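PDB 1JY5: CalsepRRP from Calystegia sepium, which is an RNase-related protein of the ribonuclease T2 family that probably lacks the usual RNA-cleaving activity, because part of the family's catalytic apparatus is replaced. Local coordinates for residues A[38-46]-A[123-133]; A[98-106]-A[114-122]. All blocks are in the same frame, centred on the assembly; numbering follows the deposited sequence.

Interaction 1 (A[38-46]-A[123-133]); sequences TGFTIKGLW and TLMLYFKYNIS. Unlike the reference sequence in segment 123-133: Thr123 (reference Ala).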
loop_
_atom_site.group_PDB
_atom_site.type_symbol
_atom_site.label_atom_id
_atom_site.label_comp_id
_atom_site.label_asym_id
_atom_site.label_seq_id
_atom_site.Cartn_x
_atom_site.Cartn_y
_atom_site.Cartn_z
ATOM N N THR A 38 -8.023 8.521 10.368
ATOM C CA THR A 38 -8.168 8.027 9.014
ATOM C C THR A 38 -6.968 8.473 8.184
ATOM O O THR A 38 -6.492 9.597 8.322
ATOM C CB THR A 38 -9.466 8.561 8.394
ATOM O OG1 THR A 38 -10.575 8.151 9.204
ATOM C CG2 THR A 38 -9.650 8.023 6.981
ATOM N N GLY A 39 -6.471 7.584 7.329
ATOM C CA GLY A 39 -5.325 7.925 6.503
ATOM C C GLY A 39 -4.819 6.732 5.719
ATOM O O GLY A 39 -5.456 5.678 5.703
ATOM N N PHE A 40 -3.672 6.885 5.064
ATOM C CA PHE A 40 -3.112 5.786 4.282
ATOM C C PHE A 40 -2.325 4.794 5.119
ATOM O O PHE A 40 -1.553 5.186 5.989
ATOM C CB PHE A 40 -2.172 6.310 3.184
ATOM C CG PHE A 40 -2.877 6.925 2.014
ATOM C CD1 PHE A 40 -2.902 8.306 1.847
ATOM C CD2 PHE A 40 -3.520 6.121 1.079
ATOM C CE1 PHE A 40 -3.557 8.882 0.761
ATOM C CE2 PHE A 40 -4.180 6.685 -0.010
ATOM C CZ PHE A 40 -4.197 8.070 -0.169
ATOM N N THR A 41 -2.539 3.507 4.860
ATOM C CA THR A 41 -1.784 2.451 5.525
ATOM C C THR A 41 -1.221 1.594 4.398
ATOM O O THR A 41 -1.637 1.713 3.242
ATOM C CB THR A 41 -2.645 1.551 6.469
ATOM O OG1 THR A 41 -3.731 0.973 5.737
ATOM C CG2 THR A 41 -3.170 2.355 7.649
ATOM N N ILE A 42 -0.276 0.726 4.726
ATOM C CA ILE A 42 0.347 -0.109 3.709
ATOM C C ILE A 42 -0.514 -1.248 3.184
ATOM O O ILE A 42 -1.065 -2.040 3.946
ATOM C CB ILE A 42 1.673 -0.723 4.226
ATOM C CG1 ILE A 42 2.624 0.397 4.672
ATOM C CG2 ILE A 42 2.332 -1.539 3.114
ATOM C CD1 ILE A 42 3.845 -0.097 5.433
ATOM N N LYS A 43 -0.645 -1.301 1.866
ATOM C CA LYS A 43 -1.357 -2.389 1.225
ATOM C C LYS A 43 -0.235 -3.398 0.951
ATOM O O LYS A 43 -0.326 -4.576 1.324
ATOM C CB LYS A 43 -1.991 -1.926 -0.084
ATOM C CG LYS A 43 -2.559 -3.049 -0.927
ATOM C CD LYS A 43 -3.627 -3.824 -0.182
ATOM C CE LYS A 43 -4.118 -4.965 -1.045
ATOM N NZ LYS A 43 -5.143 -5.791 -0.361
ATOM N N GLY A 44 0.832 -2.922 0.308
ATOM C CA GLY A 44 1.969 -3.785 0.027
ATOM C C GLY A 44 3.124 -3.125 -0.708
ATOM O O GLY A 44 3.033 -1.966 -1.097
ATOM N N LEU A 45 4.227 -3.860 -0.863
ATOM C CA LEU A 45 5.395 -3.383 -1.606
ATOM C C LEU A 45 5.499 -4.463 -2.666
ATOM O O LEU A 45 5.808 -5.615 -2.361
ATOM C CB LEU A 45 6.667 -3.368 -0.746
ATOM C CG LEU A 45 7.949 -2.959 -1.503
ATOM C CD1 LEU A 45 7.815 -1.538 -2.056
ATOM C CD2 LEU A 45 9.146 -3.034 -0.559
ATOM N N TRP A 46 5.223 -4.102 -3.909
ATOM C CA TRP A 46 5.231 -5.096 -4.963
ATOM C C TRP A 46 6.362 -5.074 -5.991
ATOM O O TRP A 46 6.577 -4.065 -6.666
ATOM C CB TRP A 46 3.902 -5.032 -5.734
ATOM C CG TRP A 46 2.648 -5.022 -4.888
ATOM C CD1 TRP A 46 2.446 -5.669 -3.702
ATOM C CD2 TRP A 46 1.402 -4.384 -5.213
ATOM N NE1 TRP A 46 1.150 -5.476 -3.270
ATOM C CE2 TRP A 46 0.490 -4.690 -4.177
ATOM C CE3 TRP A 46 0.969 -3.582 -6.281
ATOM C CZ2 TRP A 46 -0.830 -4.227 -4.175
ATOM C CZ3 TRP A 46 -0.354 -3.119 -6.277
ATOM C CH2 TRP A 46 -1.232 -3.446 -5.228
ATOM N N THR A 123 9.734 -1.655 3.575
ATOM C CA THR A 123 8.443 -1.117 3.175
ATOM C C THR A 123 8.023 -0.040 4.171
ATOM O O THR A 123 7.527 1.021 3.787
ATOM C CB THR A 123 7.362 -2.207 3.135
ATOM O OG1 THR A 123 7.761 -3.238 2.226
ATOM C CG2 THR A 123 6.033 -1.627 2.656
ATOM N N LEU A 124 8.219 -0.316 5.457
ATOM C CA LEU A 124 7.872 0.655 6.490
ATOM C C LEU A 124 8.730 1.912 6.337
ATOM O O LEU A 124 8.234 3.029 6.474
ATOM C CB LEU A 124 8.065 0.044 7.886
ATOM C CG LEU A 124 6.892 -0.799 8.416
ATOM C CD1 LEU A 124 6.305 -1.652 7.296
ATOM C CD2 LEU A 124 7.375 -1.679 9.560
ATOM N N MET A 125 10.012 1.726 6.041
ATOM C CA MET A 125 10.919 2.855 5.866
ATOM C C MET A 125 10.403 3.806 4.800
ATOM O O MET A 125 10.310 5.006 5.031
ATOM C CB MET A 125 12.315 2.369 5.473
ATOM C CG MET A 125 13.353 3.480 5.326
ATOM S SD MET A 125 14.933 2.830 4.719
ATOM C CE MET A 125 14.517 2.610 2.980
ATOM N N LEU A 126 10.078 3.267 3.628
ATOM C CA LEU A 126 9.568 4.084 2.532
ATOM C C LEU A 126 8.245 4.731 2.940
ATOM O O LEU A 126 8.004 5.908 2.658
ATOM C CB LEU A 126 9.377 3.220 1.276
ATOM C CG LEU A 126 10.651 2.621 0.651
ATOM C CD1 LEU A 126 10.285 1.651 -0.462
ATOM C CD2 LEU A 126 11.534 3.744 0.110
ATOM N N TYR A 127 7.395 3.958 3.615
ATOM C CA TYR A 127 6.099 4.447 4.076
ATOM C C TYR A 127 6.244 5.641 5.017
ATOM O O TYR A 127 5.489 6.605 4.924
ATOM C CB TYR A 127 5.341 3.331 4.798
ATOM C CG TYR A 127 4.074 3.793 5.491
ATOM C CD1 TYR A 127 2.884 3.969 4.779
ATOM C CD2 TYR A 127 4.063 4.043 6.862
ATOM C CE1 TYR A 127 1.711 4.378 5.423
ATOM C CE2 TYR A 127 2.901 4.454 7.514
ATOM C CZ TYR A 127 1.729 4.615 6.789
ATOM O OH TYR A 127 0.574 4.985 7.444
ATOM N N PHE A 128 7.199 5.562 5.939
ATOM C CA PHE A 128 7.430 6.650 6.892
ATOM C C PHE A 128 8.122 7.834 6.234
ATOM O O PHE A 128 7.866 8.986 6.589
ATOM C CB PHE A 128 8.291 6.172 8.063
ATOM C CG PHE A 128 7.581 5.240 8.996
ATOM C CD1 PHE A 128 8.216 4.093 9.464
ATOM C CD2 PHE A 128 6.276 5.504 9.409
ATOM C CE1 PHE A 128 7.568 3.223 10.337
ATOM C CE2 PHE A 128 5.617 4.639 10.286
ATOM C CZ PHE A 128 6.263 3.496 10.747
ATOM N N LYS A 129 9.006 7.553 5.281
ATOM C CA LYS A 129 9.729 8.623 4.600
ATOM C C LYS A 129 8.807 9.491 3.747
ATOM O O LYS A 129 8.886 10.720 3.789
ATOM C CB LYS A 129 10.841 8.047 3.716
ATOM C CG LYS A 129 11.645 9.127 3.004
ATOM C CD LYS A 129 12.736 8.559 2.122
ATOM C CE LYS A 129 13.569 9.684 1.511
ATOM N NZ LYS A 129 14.565 9.160 0.541
ATOM N N TYR A 130 7.941 8.846 2.968
ATOM C CA TYR A 130 7.015 9.561 2.101
ATOM C C TYR A 130 5.586 9.477 2.620
ATOM O O TYR A 130 4.788 8.661 2.154
ATOM C CB TYR A 130 7.078 9.001 0.675
ATOM C CG TYR A 130 8.455 9.078 0.059
ATOM C CD1 TYR A 130 9.283 7.956 0.002
ATOM C CD2 TYR A 130 8.940 10.280 -0.462
ATOM C CE1 TYR A 130 10.558 8.027 -0.558
ATOM C CE2 TYR A 130 10.213 10.358 -1.023
ATOM C CZ TYR A 130 11.013 9.228 -1.067
ATOM O OH TYR A 130 12.270 9.299 -1.620
ATOM N N ASN A 131 5.272 10.332 3.587
ATOM C CA ASN A 131 3.949 10.359 4.188
ATOM C C ASN A 131 2.963 11.000 3.224
ATOM O O ASN A 131 2.850 12.226 3.156
ATOM C CB ASN A 131 3.978 11.155 5.489
ATOM C CG ASN A 131 2.701 11.002 6.284
ATOM O OD1 ASN A 131 1.619 10.836 5.718
ATOM N ND2 ASN A 131 2.817 11.070 7.601
ATOM N N ILE A 132 2.251 10.170 2.478
ATOM C CA ILE A 132 1.290 10.675 1.516
ATOM C C ILE A 132 0.123 11.368 2.205
ATOM O O ILE A 132 -0.422 12.340 1.684
ATOM C CB ILE A 132 0.770 9.540 0.627
ATOM C CG1 ILE A 132 1.959 8.802 -0.002
ATOM C CG2 ILE A 132 -0.141 10.097 -0.456
ATOM C CD1 ILE A 132 2.918 9.720 -0.775
ATOM N N SER A 133 -0.257 10.876 3.380
ATOM C CA SER A 133 -1.360 11.471 4.130
ATOM C C SER A 133 -1.026 12.914 4.510
ATOM O O SER A 133 -1.894 13.785 4.482
ATOM C CB SER A 133 -1.646 10.652 5.392
ATOM O OG SER A 133 -2.047 9.332 5.060
#

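Interaction 2 (A[98-106]-A[114-122]); sequences LAYEWAKHG and GNQYEYFST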
loop_
_atom_site.group_PDB
_atom_site.type_symbol
_atom_site.label_atom_id
_atom_site.label_comp_id
_atom_site.label_asym_id
_atom_site.label_seq_id
_atom_site.Cartn_x
_atom_site.Cartn_y
_atom_site.Cartn_z
ATOM N N LEU A 98 0.023 -9.936 6.281
ATOM C CA LEU A 98 1.479 -9.982 6.193
ATOM C C LEU A 98 1.929 -11.289 5.536
ATOM O O LEU A 98 2.779 -11.279 4.650
ATOM C CB LEU A 98 2.107 -9.867 7.588
ATOM C CG LEU A 98 1.659 -8.687 8.462
ATOM C CD1 LEU A 98 2.405 -8.716 9.800
ATOM C CD2 LEU A 98 1.932 -7.365 7.736
ATOM N N ALA A 99 1.365 -12.414 5.974
ATOM C CA ALA A 99 1.727 -13.706 5.403
ATOM C C ALA A 99 1.339 -13.726 3.924
ATOM O O ALA A 99 2.048 -14.291 3.084
ATOM C CB ALA A 99 1.021 -14.836 6.152
ATOM N N TYR A 100 0.216 -13.086 3.613
ATOM C CA TYR A 100 -0.286 -13.004 2.238
ATOM C C TYR A 100 0.672 -12.225 1.319
ATOM O O TYR A 100 1.055 -12.708 0.251
ATOM C CB TYR A 100 -1.669 -12.333 2.235
ATOM C CG TYR A 100 -2.227 -12.014 0.862
ATOM C CD1 TYR A 100 -3.040 -12.917 0.186
ATOM C CD2 TYR A 100 -1.954 -10.797 0.253
ATOM C CE1 TYR A 100 -3.573 -12.609 -1.066
ATOM C CE2 TYR A 100 -2.474 -10.479 -0.994
ATOM C CZ TYR A 100 -3.282 -11.382 -1.650
ATOM O OH TYR A 100 -3.806 -11.045 -2.888
ATOM N N GLU A 101 1.051 -11.019 1.740
ATOM C CA GLU A 101 1.949 -10.179 0.955
ATOM C C GLU A 101 3.354 -10.768 0.862
ATOM O O GLU A 101 4.026 -10.624 -0.157
ATOM C CB GLU A 101 2.009 -8.766 1.550
ATOM C CG GLU A 101 0.691 -8.000 1.452
ATOM C CD GLU A 101 0.288 -7.700 0.015
ATOM O OE1 GLU A 101 -0.927 -7.571 -0.257
ATOM O OE2 GLU A 101 1.183 -7.576 -0.850
ATOM N N TRP A 102 3.807 -11.422 1.925
ATOM C CA TRP A 102 5.133 -12.020 1.891
ATOM C C TRP A 102 5.172 -13.147 0.865
ATOM O O TRP A 102 6.031 -13.175 -0.009
ATOM C CB TRP A 102 5.526 -12.603 3.244
ATOM C CG TRP A 102 6.721 -13.474 3.094
ATOM C CD1 TRP A 102 6.763 -14.834 3.181
ATOM C CD2 TRP A 102 8.036 -13.051 2.717
ATOM N NE1 TRP A 102 8.028 -15.287 2.877
ATOM C CE2 TRP A 102 8.826 -14.211 2.588
ATOM C CE3 TRP A 102 8.621 -11.801 2.469
ATOM C CZ2 TRP A 102 10.177 -14.161 2.226
ATOM C CZ3 TRP A 102 9.967 -11.750 2.107
ATOM C CH2 TRP A 102 10.729 -12.930 1.990
ATOM N N ALA A 103 4.240 -14.082 0.987
ATOM C CA ALA A 103 4.190 -15.215 0.077
ATOM C C ALA A 103 4.018 -14.780 -1.370
ATOM O O ALA A 103 4.767 -15.198 -2.256
ATOM C CB ALA A 103 3.053 -16.160 0.477
ATOM N N LYS A 104 3.039 -13.914 -1.603
ATOM C CA LYS A 104 2.726 -13.459 -2.949
ATOM C C LYS A 104 3.720 -12.493 -3.591
ATOM O O LYS A 104 4.054 -12.638 -4.773
ATOM C CB LYS A 104 1.328 -12.831 -2.951
ATOM C CG LYS A 104 0.727 -12.623 -4.336
ATOM C CD LYS A 104 -0.644 -11.975 -4.221
ATOM C CE LYS A 104 -1.374 -11.963 -5.545
ATOM N NZ LYS A 104 -2.677 -11.270 -5.418
ATOM N N HIS A 105 4.208 -11.525 -2.817
ATOM C CA HIS A 105 5.123 -10.509 -3.348
ATOM C C HIS A 105 6.495 -10.388 -2.678
ATOM O O HIS A 105 7.504 -10.197 -3.356
ATOM C CB HIS A 105 4.442 -9.139 -3.285
ATOM C CG HIS A 105 3.216 -9.022 -4.136
ATOM N ND1 HIS A 105 3.265 -8.968 -5.512
ATOM C CD2 HIS A 105 1.908 -8.889 -3.804
ATOM C CE1 HIS A 105 2.046 -8.803 -5.991
ATOM N NE2 HIS A 105 1.204 -8.750 -4.976
ATOM N N GLY A 106 6.524 -10.477 -1.348
ATOM C CA GLY A 106 7.774 -10.344 -0.611
ATOM C C GLY A 106 8.879 -11.281 -1.062
ATOM O O GLY A 106 10.038 -10.879 -1.207
ATOM N N GLY A 114 16.872 -9.360 0.783
ATOM C CA GLY A 114 17.204 -10.756 1.019
ATOM C C GLY A 114 16.394 -11.637 1.939
ATOM O O GLY A 114 16.541 -12.861 1.898
ATOM N N ASN A 115 15.549 -11.047 2.774
ATOM C CA ASN A 115 14.740 -11.843 3.691
ATOM C C ASN A 115 13.498 -11.067 4.107
ATOM O O ASN A 115 13.346 -9.901 3.755
ATOM C CB ASN A 115 15.568 -12.245 4.922
ATOM C CG ASN A 115 16.106 -11.048 5.686
ATOM O OD1 ASN A 115 15.367 -10.112 5.987
ATOM N ND2 ASN A 115 17.397 -11.082 6.019
ATOM N N GLN A 116 12.612 -11.736 4.834
ATOM C CA GLN A 116 11.356 -11.159 5.307
ATOM C C GLN A 116 11.493 -9.880 6.088
ATOM O O GLN A 116 10.721 -8.941 5.891
ATOM C CB GLN A 116 10.642 -12.143 6.207
ATOM C CG GLN A 116 10.284 -13.407 5.548
ATOM C CD GLN A 116 9.780 -14.410 6.544
ATOM O OE1 GLN A 116 8.853 -14.136 7.307
ATOM N NE2 GLN A 116 10.387 -15.584 6.547
ATOM N N TYR A 117 12.445 -9.861 7.015
ATOM C CA TYR A 117 12.649 -8.682 7.834
ATOM C C TYR A 117 13.013 -7.500 6.962
ATOM O O TYR A 117 12.486 -6.400 7.146
ATOM C CB TYR A 117 13.759 -8.887 8.860
ATOM C CG TYR A 117 13.945 -7.660 9.720
ATOM C CD1 TYR A 117 13.124 -7.435 10.829
ATOM C CD2 TYR A 117 14.864 -6.667 9.367
ATOM C CE1 TYR A 117 13.209 -6.249 11.560
ATOM C CE2 TYR A 117 14.953 -5.473 10.092
ATOM C CZ TYR A 117 14.117 -5.273 11.187
ATOM O OH TYR A 117 14.166 -4.093 11.902
ATOM N N GLU A 118 13.926 -7.713 6.022
ATOM C CA GLU A 118 14.334 -6.622 5.146
ATOM C C GLU A 118 13.152 -6.187 4.292
ATOM O O GLU A 118 12.962 -4.995 4.046
ATOM C CB GLU A 118 15.521 -7.045 4.269
ATOM C CG GLU A 118 16.714 -7.527 5.099
ATOM C CD GLU A 118 17.998 -7.705 4.302
ATOM O OE1 GLU A 118 17.938 -7.776 3.061
ATOM O OE2 GLU A 118 19.071 -7.788 4.932
ATOM N N TYR A 119 12.344 -7.147 3.853
ATOM C CA TYR A 119 11.183 -6.798 3.038
ATOM C C TYR A 119 10.212 -5.886 3.798
ATOM O O TYR A 119 9.891 -4.788 3.335
ATOM C CB TYR A 119 10.445 -8.059 2.578
ATOM C CG TYR A 119 9.119 -7.757 1.900
ATOM C CD1 TYR A 119 9.074 -7.212 0.612
ATOM C CD2 TYR A 119 7.915 -7.988 2.561
ATOM C CE1 TYR A 119 7.855 -6.905 0.001
ATOM C CE2 TYR A 119 6.694 -7.684 1.967
ATOM C CZ TYR A 119 6.672 -7.144 0.687
ATOM O OH TYR A 119 5.469 -6.841 0.103
ATOM N N PHE A 120 9.753 -6.331 4.968
ATOM C CA PHE A 120 8.800 -5.546 5.749
ATOM C C PHE A 120 9.348 -4.228 6.318
ATOM O O PHE A 120 8.655 -3.205 6.299
ATOM C CB PHE A 120 8.198 -6.400 6.878
ATOM C CG PHE A 120 7.236 -7.458 6.393
ATOM C CD1 PHE A 120 7.643 -8.781 6.242
ATOM C CD2 PHE A 120 5.929 -7.119 6.048
ATOM C CE1 PHE A 120 6.762 -9.753 5.748
ATOM C CE2 PHE A 120 5.041 -8.082 5.554
ATOM C CZ PHE A 120 5.460 -9.402 5.403
ATOM N N SER A 121 10.579 -4.253 6.825
ATOM C CA SER A 121 11.194 -3.047 7.383
ATOM C C SER A 121 11.466 -2.006 6.299
ATOM O O SER A 121 11.322 -0.798 6.525
ATOM C CB SER A 121 12.501 -3.387 8.115
ATOM O OG SER A 121 13.443 -3.991 7.252
ATOM N N THR A 122 11.852 -2.466 5.115
ATOM C CA THR A 122 12.124 -1.535 4.031
ATOM C C THR A 122 10.819 -0.886 3.572
ATOM O O THR A 122 10.792 0.301 3.245
ATOM C CB THR A 122 12.837 -2.246 2.866
ATOM O OG1 THR A 122 14.119 -2.705 3.321
ATOM C CG2 THR A 122 13.041 -1.293 1.695
#

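Interaction 1 (A[38-46]-A[123-133])
The rings of Tyr127 and Phe40 are both met by oxygen at the edge, each from the other segment. Phe40 O lies in the plane of the Tyr127 ring, and the phenol OH donates to it at 2.6 Å. The hydroxyl arrives in the carbonyl plane with a C=O...O angle of 153°. At the edge of the Phe40 ring sits Ser133 OG, 3.5 Å from CD1; Ile132 CG2 approaches the same ring obliquely, 3.8 Å from CE1. The serine oxygen also accepts the backbone N-H of Phe40, N to OG 2.9 Å and almost straight at 172°. Both backbone polar groups of this strand residue are thus bonded to side chains of the helical segment, a worked example of how a strand beginning can be fixed by residues from two successive helices.

Tyr127 swings its ring toward the strand with CG anti to its backbone N (chi1 171°). There Ile42 lies against the inner half of the ring, CG1 being 3.6 Å from Tyr127 CD1. The end of the same branch, CD1, meets Leu124 CD1 at 3.5 Å, a tight methyl pair, and the other branch, CG2, touches Thr123 CG2 at 3.7 Å. Beyond Ile42, Leu45 slides past Thr123 in the opposite direction, while Thr123 OG1 is bonded to Tyr119 O one turn earlier.

The 40-46 strand holds most of the first conserved motif of T2 ribonucleases, FTIHGLWP, but Lys43 stands where active enzymes carry a catalytic histidine, making usual activity doubtful. Mid-strand, Lys43 and Gly44 face Ala11 in a classic beta bulge against strand 7-14. Helices 116-129 and 132-137 lie across one side of the central antiparallel sheet, where Trp14, Leu12 and Val178 also pack on Phe40, and Leu124 reaches over to helix 72-78.

Interaction 2 (A[98-106]-A[114-122])
Trp102 and Tyr119 each place CG anti to the backbone N (chi1 167° and 172°), and these torsions throw both rings into the space between their helices. The result is a steeply crossed pair of helices in the ribonuclease T2 fold, joined by a short connection without helix or strand, and packed through aromatic rings. The first helix carries the WAKHG of the second conserved T2 motif (EWxKHGxC), whose histidine, here His105, is catalytic in active relatives. The indole presents its edge to the face of Tyr119 in an offset edge-to-face arrangement, with centroids of the six-membered ring and the phenol 5.8 Å apart and planes at 63°.

Each of these rings also receives an aliphatic carbon over a face. Gln116 CG stands almost centrally above the Trp102 six-membered ring, 3.4 Å from its centroid, a CH-pi contact. The polar ends of this pair are satisfied by a neighbouring loop: Trp102 NE1 donates to Ala61 O, and Gln116 OE1 is bonded to Asp64 N. A second CH-pi contact puts Gly106 CA 3.5 Å from the Tyr119 centroid, over the face. Gly106 closes a wider pi-type turn, in which Glu101 O accepts from both His105 N and Gly106 N.

At the start of the second helix, Asn115 is the N-cap, its OD1 accepting from Glu118 N at 2.8 Å. Phe120 wedges in beside Trp102 and Leu98: its CZ is 3.9 Å from Trp102 CB and its CE2 3.9 Å from Leu98 CD2. Leu98 O lies in the plane of the Phe120 ring, 3.4 Å from CZ.

Both interactions draw on helix 116-129, and interaction 2 is nested inside the chain loop that interaction 1 closes. Both are buried, but the centre of interaction 1 lies about 6 Å from the centre of the chain, that of interaction 2 about 13 Å. The chemistry differs accordingly: the strand, with backbone groups available at its beginning, exchanges hydrogen bonds with helical side chains, giving one and taking one, beside aliphatic packing, whereas two helices, with their backbones bonded internally, meet through ring faces and edges. The contacts also touch each other: Tyr119 OH is bonded to Leu45 O, Glu101 OE2 to Trp46 NE1, and the His105 ring stacks on Trp46.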